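Local atomic coordinates of uncharacterized protein (Bacteroides ovatus, PDB entry 3NQK), a protein that is of unknown function but probably combines an N-terminal E-set-clan region with a C-terminal, beta-rich BT_3044-like region. Residues His223-Glu226 and Asp227-Asp231; Met232-Asp236 and Pro237-Met241; Thr67-Thr70 and Leu71-Arg75. All coordinates share one frame; numbering follows the deposited sequence.

Contacts 1 and 2 follow one another along strand 230-234, their centres about 19 Å apart. Contact 1 closes the hairpin that this strand forms with strand 219-224, and contact 2 is the turn by which the chain leaves it. Contact 1 is partly buried, with an apolar pair on one face and charged side chains on the other. Contact 2 lies at the surface, and carboxylate, amide and water do most of its work. Contact 3 belongs to the N-terminal part of the chain, its centre about 41 Å from that of contact 1. Also partly buried, it relies on the repeating backbone bonds of helix 65-76 where contact 1 uses sheet pairing.

Contact 1 (His223-Glu226 and Asp227-Asp231); sequences HFKE and DGTLD
Phe224 and Leu230 make the tight side of this beta hairpin. They form a non-hydrogen-bonded antiparallel pair whose side chains lie side by side on the buried face, and Leu230 sets its methyl CD1 over one face of the phenyl ring, a CH-pi contact with CD1 3.6 Å from the centroid of the Phe224 ring. A flat ring and a branched aliphatic chain suit a buried face lined by aromatic and aliphatic side chains. Next to them, His223 and Asp231 are joined by two backbone bonds, His223 N to Asp231 O at 2.9 Å and Asp231 N to His223 O at 3.1 Å.

The other face is looser and polar. Asp231 OD2 stands at the edge of the imidazole, 3.6 Å from His223 CD2, with ring and carboxylate only 18° from coplanar; the ring's ND1 bonds instead to Ser198 OG. The Lys225 chain, bent at chi3 (-69°), crosses Asp231 at about a right angle, and Lys225 NZ makes a long salt bridge of 3.7 Å to Asp231 OD1.

A type I turn from Lys225 to Gly228 connects the two strands, closed by Gly228 N on Lys225 O (3.3 Å). Gly228 takes the positive phi (87°) of a G1 bulge, where a CB would press on the preceding carbonyl, and Lys225 N then reaches Thr229 O at 3.2 Å. Asp227 OD1 accepts from both Thr229 N and Thr229 OG1; the backbone bond makes an Asx turn, and the threonine hydroxyl adds a second grip.

Phe224 stacks on Tyr160, which precedes strand 162-165, and within the sheet it meets Tyr251 edge-to-face and rests on Val269 and Ile271 of strand 264-279. Leu230 packs on Pro249 and Tyr251 of strand 244-257, while strand 198-202 runs antiparallel beside strand 219-224.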
loop_
_atom_site.group_PDB
_atom_site.type_symbol
_atom_site.label_atom_id
_atom_site.label_comp_id
_atom_site.label_asym_id
_atom_site.label_seq_id
_atom_site.Cartn_x
_atom_site.Cartn_y
_atom_site.Cartn_z
ATOM N N HIS A 223 -17.611 -19.398 -14.476
ATOM C CA HIS A 223 -16.923 -19.808 -13.257
ATOM C C HIS A 223 -15.581 -20.421 -13.594
ATOM O O HIS A 223 -15.486 -21.303 -14.457
ATOM C CB HIS A 223 -17.786 -20.790 -12.475
ATOM C CG HIS A 223 -17.105 -21.384 -11.287
ATOM N ND1 HIS A 223 -16.760 -20.642 -10.179
ATOM C CD2 HIS A 223 -16.769 -22.663 -11.003
ATOM C CE1 HIS A 223 -16.202 -21.434 -9.281
ATOM N NE2 HIS A 223 -16.194 -22.664 -9.758
ATOM N N PHE A 224 -14.534 -19.937 -12.936
ATOM C CA PHE A 224 -13.185 -20.420 -13.198
ATOM C C PHE A 224 -12.855 -21.583 -12.288
ATOM O O PHE A 224 -12.820 -21.432 -11.086
ATOM C CB PHE A 224 -12.181 -19.301 -12.995
ATOM C CG PHE A 224 -12.244 -18.253 -14.030
ATOM C CD1 PHE A 224 -13.229 -17.307 -14.004
ATOM C CD2 PHE A 224 -11.312 -18.205 -15.033
ATOM C CE1 PHE A 224 -13.294 -16.329 -14.972
ATOM C CE2 PHE A 224 -11.358 -17.200 -16.007
ATOM C CZ PHE A 224 -12.336 -16.278 -15.974
ATOM N N LYS A 225 -12.588 -22.742 -12.873
ATOM C CA LYS A 225 -12.310 -23.938 -12.079
ATOM C C LYS A 225 -10.805 -24.163 -11.878
ATOM O O LYS A 225 -9.971 -23.614 -12.609
ATOM C CB LYS A 225 -12.972 -25.178 -12.702
ATOM C CG LYS A 225 -14.509 -25.177 -12.590
ATOM C CD LYS A 225 -15.118 -26.572 -12.852
ATOM C CE LYS A 225 -14.958 -26.982 -14.302
ATOM N NZ LYS A 225 -15.611 -28.278 -14.595
ATOM N N GLU A 226 -10.479 -24.992 -10.884
ATOM C CA GLU A 226 -9.090 -25.243 -10.486
ATOM C C GLU A 226 -8.267 -25.876 -11.633
ATOM O O GLU A 226 -7.068 -25.620 -11.761
ATOM C CB GLU A 226 -9.067 -26.162 -9.239
ATOM C CG GLU A 226 -7.997 -25.795 -8.175
ATOM C CD GLU A 226 -8.355 -24.513 -7.368
ATOM O OE1 GLU A 226 -9.267 -23.759 -7.791
ATOM O OE2 GLU A 226 -7.714 -24.267 -6.318
ATOM N N ASP A 227 -8.947 -26.635 -12.498
ATOM C CA ASP A 227 -8.286 -27.408 -13.555
ATOM C C ASP A 227 -8.134 -26.657 -14.910
ATOM O O ASP A 227 -7.714 -27.255 -15.912
ATOM C CB ASP A 227 -9.056 -28.722 -13.788
ATOM C CG ASP A 227 -10.426 -28.495 -14.450
ATOM O OD1 ASP A 227 -10.806 -27.309 -14.671
ATOM O OD2 ASP A 227 -11.112 -29.498 -14.756
ATOM N N GLY A 228 -8.523 -25.391 -14.953
ATOM C CA GLY A 228 -8.340 -24.592 -16.166
ATOM C C GLY A 228 -9.478 -24.699 -17.175
ATOM O O GLY A 228 -9.308 -24.361 -18.345
ATOM N N THR A 229 -10.626 -25.200 -16.727
ATOM C CA THR A 229 -11.829 -25.225 -17.548
ATOM C C THR A 229 -12.832 -24.256 -16.944
ATOM O O THR A 229 -12.843 -24.050 -15.739
ATOM C CB THR A 229 -12.476 -26.666 -17.602
ATOM O OG1 THR A 229 -12.716 -27.135 -16.275
ATOM C CG2 THR A 229 -11.565 -27.672 -18.332
ATOM N N LEU A 230 -13.650 -23.636 -17.786
ATOM C CA LEU A 230 -14.733 -22.788 -17.311
ATOM C C LEU A 230 -16.075 -23.540 -17.306
ATOM O O LEU A 230 -16.284 -24.476 -18.078
ATOM C CB LEU A 230 -14.910 -21.574 -18.217
ATOM C CG LEU A 230 -13.844 -20.477 -18.366
ATOM C CD1 LEU A 230 -13.251 -20.064 -17.003
ATOM C CD2 LEU A 230 -12.796 -20.923 -19.288
ATOM N N ASP A 231 -16.961 -23.140 -16.403
ATOM C CA ASP A 231 -18.371 -23.395 -16.566
ATOM C C ASP A 231 -18.903 -22.102 -17.168
ATOM O O ASP A 231 -18.478 -21.024 -16.774
ATOM C CB ASP A 231 -19.072 -23.639 -15.228
ATOM C CG ASP A 231 -18.613 -24.911 -14.535
ATOM O OD1 ASP A 231 -18.445 -25.949 -15.219
ATOM O OD2 ASP A 231 -18.491 -24.887 -13.283
#

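Contact 2 (Met232-Asp236 and Pro237-Met241); sequences MKQDD and PSNEM
Asp236 and Ser238 meet in an Asx turn, set inside a type I turn that runs from Asp236 to Asn239 as the chain leaves strand 230-234. With CG anti to the backbone N (chi1 -175°), the carboxylate of Asp236 swings forward over the turn. Asp236 OD1 accepts from Ser238 N at 2.9 Å and from Ser238 OG at 3.1 Å, both from the same face of the carboxylate plane. Asn239 N closes the turn on Asp236 O, also at 2.9 Å. Pro237 suits the second position, since its ring holds phi in the range needed there, and Asn239 tolerates the positive phi (43°) that follows.

Farther out, Gln234 lays its side-chain amide on that of Asn239. The planes are 7° apart, with Gln234 CD 3.6 Å from Asn239 CG. Asn239 OD1 is held in turn by Phe243 N. The selenomethionine at Met241, whose chain also touches Ile220, Phe277 and Phe280, brings its methyl CE to 3.5 Å from Gln234 CB. The other carboxylate oxygen, Asp236 OD2, receives a weak bond from Glu240 N and a firmer one from a water 3.0 Å away, which itself accepts from Met241 N at 2.8 Å.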
loop_
_atom_site.group_PDB
_atom_site.type_symbol
_atom_site.label_atom_id
_atom_site.label_comp_id
_atom_site.label_asym_id
_atom_site.label_seq_id
_atom_site.Cartn_x
_atom_site.Cartn_y
_atom_site.Cartn_z
HETATM N N MSE A 232 -19.765 -22.211 -18.170
HETATM C CA MSE A 232 -20.449 -21.049 -18.726
HETATM C C MSE A 232 -21.897 -21.394 -18.866
HETATM O O MSE A 232 -22.237 -22.348 -19.536
HETATM C CB MSE A 232 -19.898 -20.695 -20.096
HETATM C CG MSE A 232 -18.474 -20.228 -20.104
HETATM SE SE MSE A 232 -17.951 -19.540 -21.849
HETATM C CE MSE A 232 -19.337 -18.242 -22.102
ATOM N N LYS A 233 -22.761 -20.611 -18.246
ATOM C CA LYS A 233 -24.192 -20.876 -18.306
ATOM C C LYS A 233 -24.963 -19.578 -18.258
ATOM O O LYS A 233 -24.558 -18.645 -17.585
ATOM C CB LYS A 233 -24.596 -21.765 -17.144
ATOM C CG LYS A 233 -25.965 -22.408 -17.295
ATOM C CD LYS A 233 -26.338 -23.239 -16.048
ATOM C CE LYS A 233 -27.763 -23.803 -16.154
ATOM N NZ LYS A 233 -28.167 -24.555 -14.929
ATOM N N GLN A 234 -26.062 -19.502 -18.998
ATOM C CA GLN A 234 -26.918 -18.319 -18.955
ATOM C C GLN A 234 -27.427 -18.125 -17.551
ATOM O O GLN A 234 -27.629 -19.100 -16.818
ATOM C CB GLN A 234 -28.107 -18.445 -19.923
ATOM C CG GLN A 234 -29.251 -19.364 -19.432
ATOM C CD GLN A 234 -28.934 -20.847 -19.571
ATOM O OE1 GLN A 234 -27.963 -21.228 -20.224
ATOM N NE2 GLN A 234 -29.780 -21.692 -18.983
ATOM N N ASP A 235 -27.630 -16.870 -17.168
ATOM C CA ASP A 235 -28.124 -16.538 -15.832
ATOM C C ASP A 235 -29.623 -16.748 -15.778
ATOM O O ASP A 235 -30.144 -17.237 -14.792
ATOM C CB ASP A 235 -27.788 -15.082 -15.492
ATOM C CG ASP A 235 -28.306 -14.662 -14.135
ATOM O OD1 ASP A 235 -27.702 -15.053 -13.118
ATOM O OD2 ASP A 235 -29.279 -13.891 -14.091
ATOM N N ASP A 236 -30.309 -16.383 -16.870
ATOM C CA ASP A 236 -31.760 -16.536 -16.972
ATOM C C ASP A 236 -32.166 -17.993 -16.842
ATOM O O ASP A 236 -31.899 -18.795 -17.722
ATOM C CB ASP A 236 -32.266 -15.984 -18.315
ATOM C CG ASP A 236 -33.810 -16.016 -18.434
ATOM O OD1 ASP A 236 -34.486 -16.555 -17.519
ATOM O OD2 ASP A 236 -34.335 -15.497 -19.443
ATOM N N PRO A 237 -32.865 -18.326 -15.760
ATOM C CA PRO A 237 -33.269 -19.718 -15.573
ATOM C C PRO A 237 -34.086 -20.286 -16.741
ATOM O O PRO A 237 -33.985 -21.470 -17.019
ATOM C CB PRO A 237 -34.112 -19.680 -14.282
ATOM C CG PRO A 237 -34.338 -18.203 -13.983
ATOM C CD PRO A 237 -33.243 -17.467 -14.619
ATOM N N SER A 238 -34.878 -19.448 -17.425
ATOM C CA SER A 238 -35.737 -19.952 -18.543
ATOM C C SER A 238 -35.032 -19.877 -19.896
ATOM O O SER A 238 -35.612 -20.209 -20.923
ATOM C CB SER A 238 -37.079 -19.203 -18.603
ATOM O OG SER A 238 -36.912 -17.868 -19.026
ATOM N N ASN A 239 -33.788 -19.423 -19.880
ATOM C CA ASN A 239 -32.960 -19.357 -21.078
ATOM C C ASN A 239 -33.706 -18.832 -22.310
ATOM O O ASN A 239 -33.708 -19.461 -23.343
ATOM C CB ASN A 239 -32.374 -20.735 -21.372
ATOM C CG ASN A 239 -31.217 -20.680 -22.347
ATOM O OD1 ASN A 239 -30.823 -19.614 -22.797
ATOM N ND2 ASN A 239 -30.679 -21.835 -22.684
ATOM N N GLU A 240 -34.297 -17.649 -22.198
ATOM C CA GLU A 240 -35.048 -17.072 -23.313
ATOM C C GLU A 240 -34.133 -16.755 -24.508
ATOM O O GLU A 240 -34.557 -16.870 -25.669
ATOM C CB GLU A 240 -35.804 -15.820 -22.872
ATOM C CG GLU A 240 -36.937 -15.418 -23.825
ATOM C CD GLU A 240 -37.815 -14.286 -23.282
ATOM O OE1 GLU A 240 -37.528 -13.773 -22.161
ATOM O OE2 GLU A 240 -38.779 -13.892 -23.995
HETATM N N MSE A 241 -32.872 -16.414 -24.232
HETATM C CA MSE A 241 -31.916 -16.143 -25.303
HETATM C C MSE A 241 -31.420 -17.426 -25.966
HETATM O O MSE A 241 -30.605 -17.371 -26.873
HETATM C CB MSE A 241 -30.720 -15.326 -24.791
HETATM C CG MSE A 241 -29.775 -16.064 -23.873
HETATM SE SE MSE A 241 -28.015 -15.223 -23.840
HETATM C CE MSE A 241 -27.526 -15.752 -22.068
HETATM O O HOH W 1 -32.398 -15.268 -21.673
#

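Contact 3 (Thr67-Thr70 and Leu71-Arg75); sequences TLKT and LNIER
Leu71 holds its CG anti to the backbone N, chi1 -176° placing it beside the carbonyl carbon; Leu71 CB, placed by the helical backbone, lies 3.5 Å from Leu68 O and 3.6 Å from Thr67 O. Asn72 has the other common helical setting: at chi1 -79° Asn72 CG lies beside its own N and is brought to 3.7 Å from Leu68 O. The amide's polar end is engaged outside the helix, where OD1 accepts from Tyr85 N, so a buried asparagine here ties the helix to the following loop. Ile73 leans its CG1 on Lys69 O at 3.6 Å.

Beneath these side chains the backbone bonds repeat: Leu71 N to Thr67 O and Asn72 N to Leu68 O at 3.0 Å each, then Ile73 N to Lys69 O and Glu74 N to Thr70 O. The bond to Leu68 O is nearly straight, 176° at the hydrogen.

Leu71 touches Val26, in a loop, and Leu151 of strand 149-157, apolar neighbours that suit a leucine. The i to i+4 bonds define an alpha helix, and the contrast of buried Leu68 and packed Leu71 with exposed Lys69, Thr70 and Glu74 makes it amphipathic, lying against the beta strands.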
loop_
_atom_site.group_PDB
_atom_site.type_symbol
_atom_site.label_atom_id
_atom_site.label_comp_id
_atom_site.label_asym_id
_atom_site.label_seq_id
_atom_site.Cartn_x
_atom_site.Cartn_y
_atom_site.Cartn_z
ATOM N N THR A 67 -28.217 14.343 -4.127
ATOM C CA THR A 67 -27.098 14.691 -5.005
ATOM C C THR A 67 -26.989 13.715 -6.174
ATOM O O THR A 67 -26.744 14.121 -7.309
ATOM C CB THR A 67 -25.766 14.722 -4.252
ATOM O OG1 THR A 67 -25.727 15.873 -3.389
ATOM C CG2 THR A 67 -24.610 14.800 -5.227
ATOM N N LEU A 68 -27.211 12.438 -5.898
ATOM C CA LEU A 68 -27.108 11.412 -6.912
ATOM C C LEU A 68 -28.159 11.596 -7.986
ATOM O O LEU A 68 -27.853 11.553 -9.165
ATOM C CB LEU A 68 -27.245 10.033 -6.284
ATOM C CG LEU A 68 -26.879 8.858 -7.186
ATOM C CD1 LEU A 68 -25.471 9.002 -7.714
ATOM C CD2 LEU A 68 -27.034 7.554 -6.429
ATOM N N LYS A 69 -29.401 11.787 -7.581
ATOM C CA LYS A 69 -30.474 12.014 -8.548
ATOM C C LYS A 69 -30.136 13.217 -9.445
ATOM O O LYS A 69 -30.296 13.159 -10.676
ATOM C CB LYS A 69 -31.812 12.245 -7.837
ATOM C CG LYS A 69 -33.026 12.312 -8.788
ATOM C CD LYS A 69 -34.298 12.811 -8.060
ATOM C CE LYS A 69 -35.444 13.071 -9.044
ATOM N NZ LYS A 69 -36.573 13.795 -8.397
ATOM N N THR A 70 -29.670 14.301 -8.827
ATOM C CA THR A 70 -29.307 15.499 -9.570
ATOM C C THR A 70 -28.260 15.183 -10.627
ATOM O O THR A 70 -28.406 15.563 -11.778
ATOM C CB THR A 70 -28.788 16.609 -8.635
ATOM O OG1 THR A 70 -29.887 17.400 -8.196
ATOM C CG2 THR A 70 -27.776 17.521 -9.358
ATOM N N LEU A 71 -27.215 14.464 -10.230
ATOM C CA LEU A 71 -26.153 14.099 -11.148
ATOM C C LEU A 71 -26.713 13.348 -12.350
ATOM O O LEU A 71 -26.475 13.727 -13.487
ATOM C CB LEU A 71 -25.120 13.238 -10.446
ATOM C CG LEU A 71 -23.909 12.879 -11.300
ATOM C CD1 LEU A 71 -23.128 14.130 -11.647
ATOM C CD2 LEU A 71 -23.018 11.866 -10.579
ATOM N N ASN A 72 -27.466 12.284 -12.086
ATOM C CA ASN A 72 -28.063 11.488 -13.157
ATOM C C ASN A 72 -28.784 12.339 -14.185
ATOM O O ASN A 72 -28.668 12.093 -15.381
ATOM C CB ASN A 72 -29.025 10.450 -12.590
ATOM C CG ASN A 72 -28.310 9.230 -12.029
ATOM O OD1 ASN A 72 -27.168 8.931 -12.398
ATOM N ND2 ASN A 72 -28.988 8.506 -11.150
ATOM N N ILE A 73 -29.549 13.321 -13.720
ATOM C CA ILE A 73 -30.321 14.185 -14.624
ATOM C C ILE A 73 -29.415 15.081 -15.413
ATOM O O ILE A 73 -29.636 15.314 -16.595
ATOM C CB ILE A 73 -31.309 15.083 -13.859
ATOM C CG1 ILE A 73 -32.486 14.260 -13.347
ATOM C CG2 ILE A 73 -31.821 16.221 -14.768
ATOM C CD1 ILE A 73 -33.516 15.090 -12.552
ATOM N N GLU A 74 -28.407 15.611 -14.746
ATOM C CA GLU A 74 -27.497 16.536 -15.362
ATOM C C GLU A 74 -26.641 15.836 -16.409
ATOM O O GLU A 74 -26.440 16.349 -17.493
ATOM C CB GLU A 74 -26.594 17.185 -14.292
ATOM C CG GLU A 74 -25.880 18.452 -14.758
ATOM C CD GLU A 74 -26.854 19.559 -15.178
ATOM O OE1 GLU A 74 -28.000 19.589 -14.655
ATOM O OE2 GLU A 74 -26.474 20.394 -16.031
ATOM N N ARG A 75 -26.176 14.648 -16.100
ATOM C CA ARG A 75 -25.242 13.992 -16.968
ATOM C C ARG A 75 -25.952 13.201 -18.070
ATOM O O ARG A 75 -25.555 13.259 -19.221
ATOM C CB ARG A 75 -24.297 13.078 -16.163
ATOM C CG ARG A 75 -22.837 13.028 -16.711
ATOM C CD ARG A 75 -22.783 12.648 -18.244
ATOM N NE ARG A 75 -21.414 12.391 -18.719
#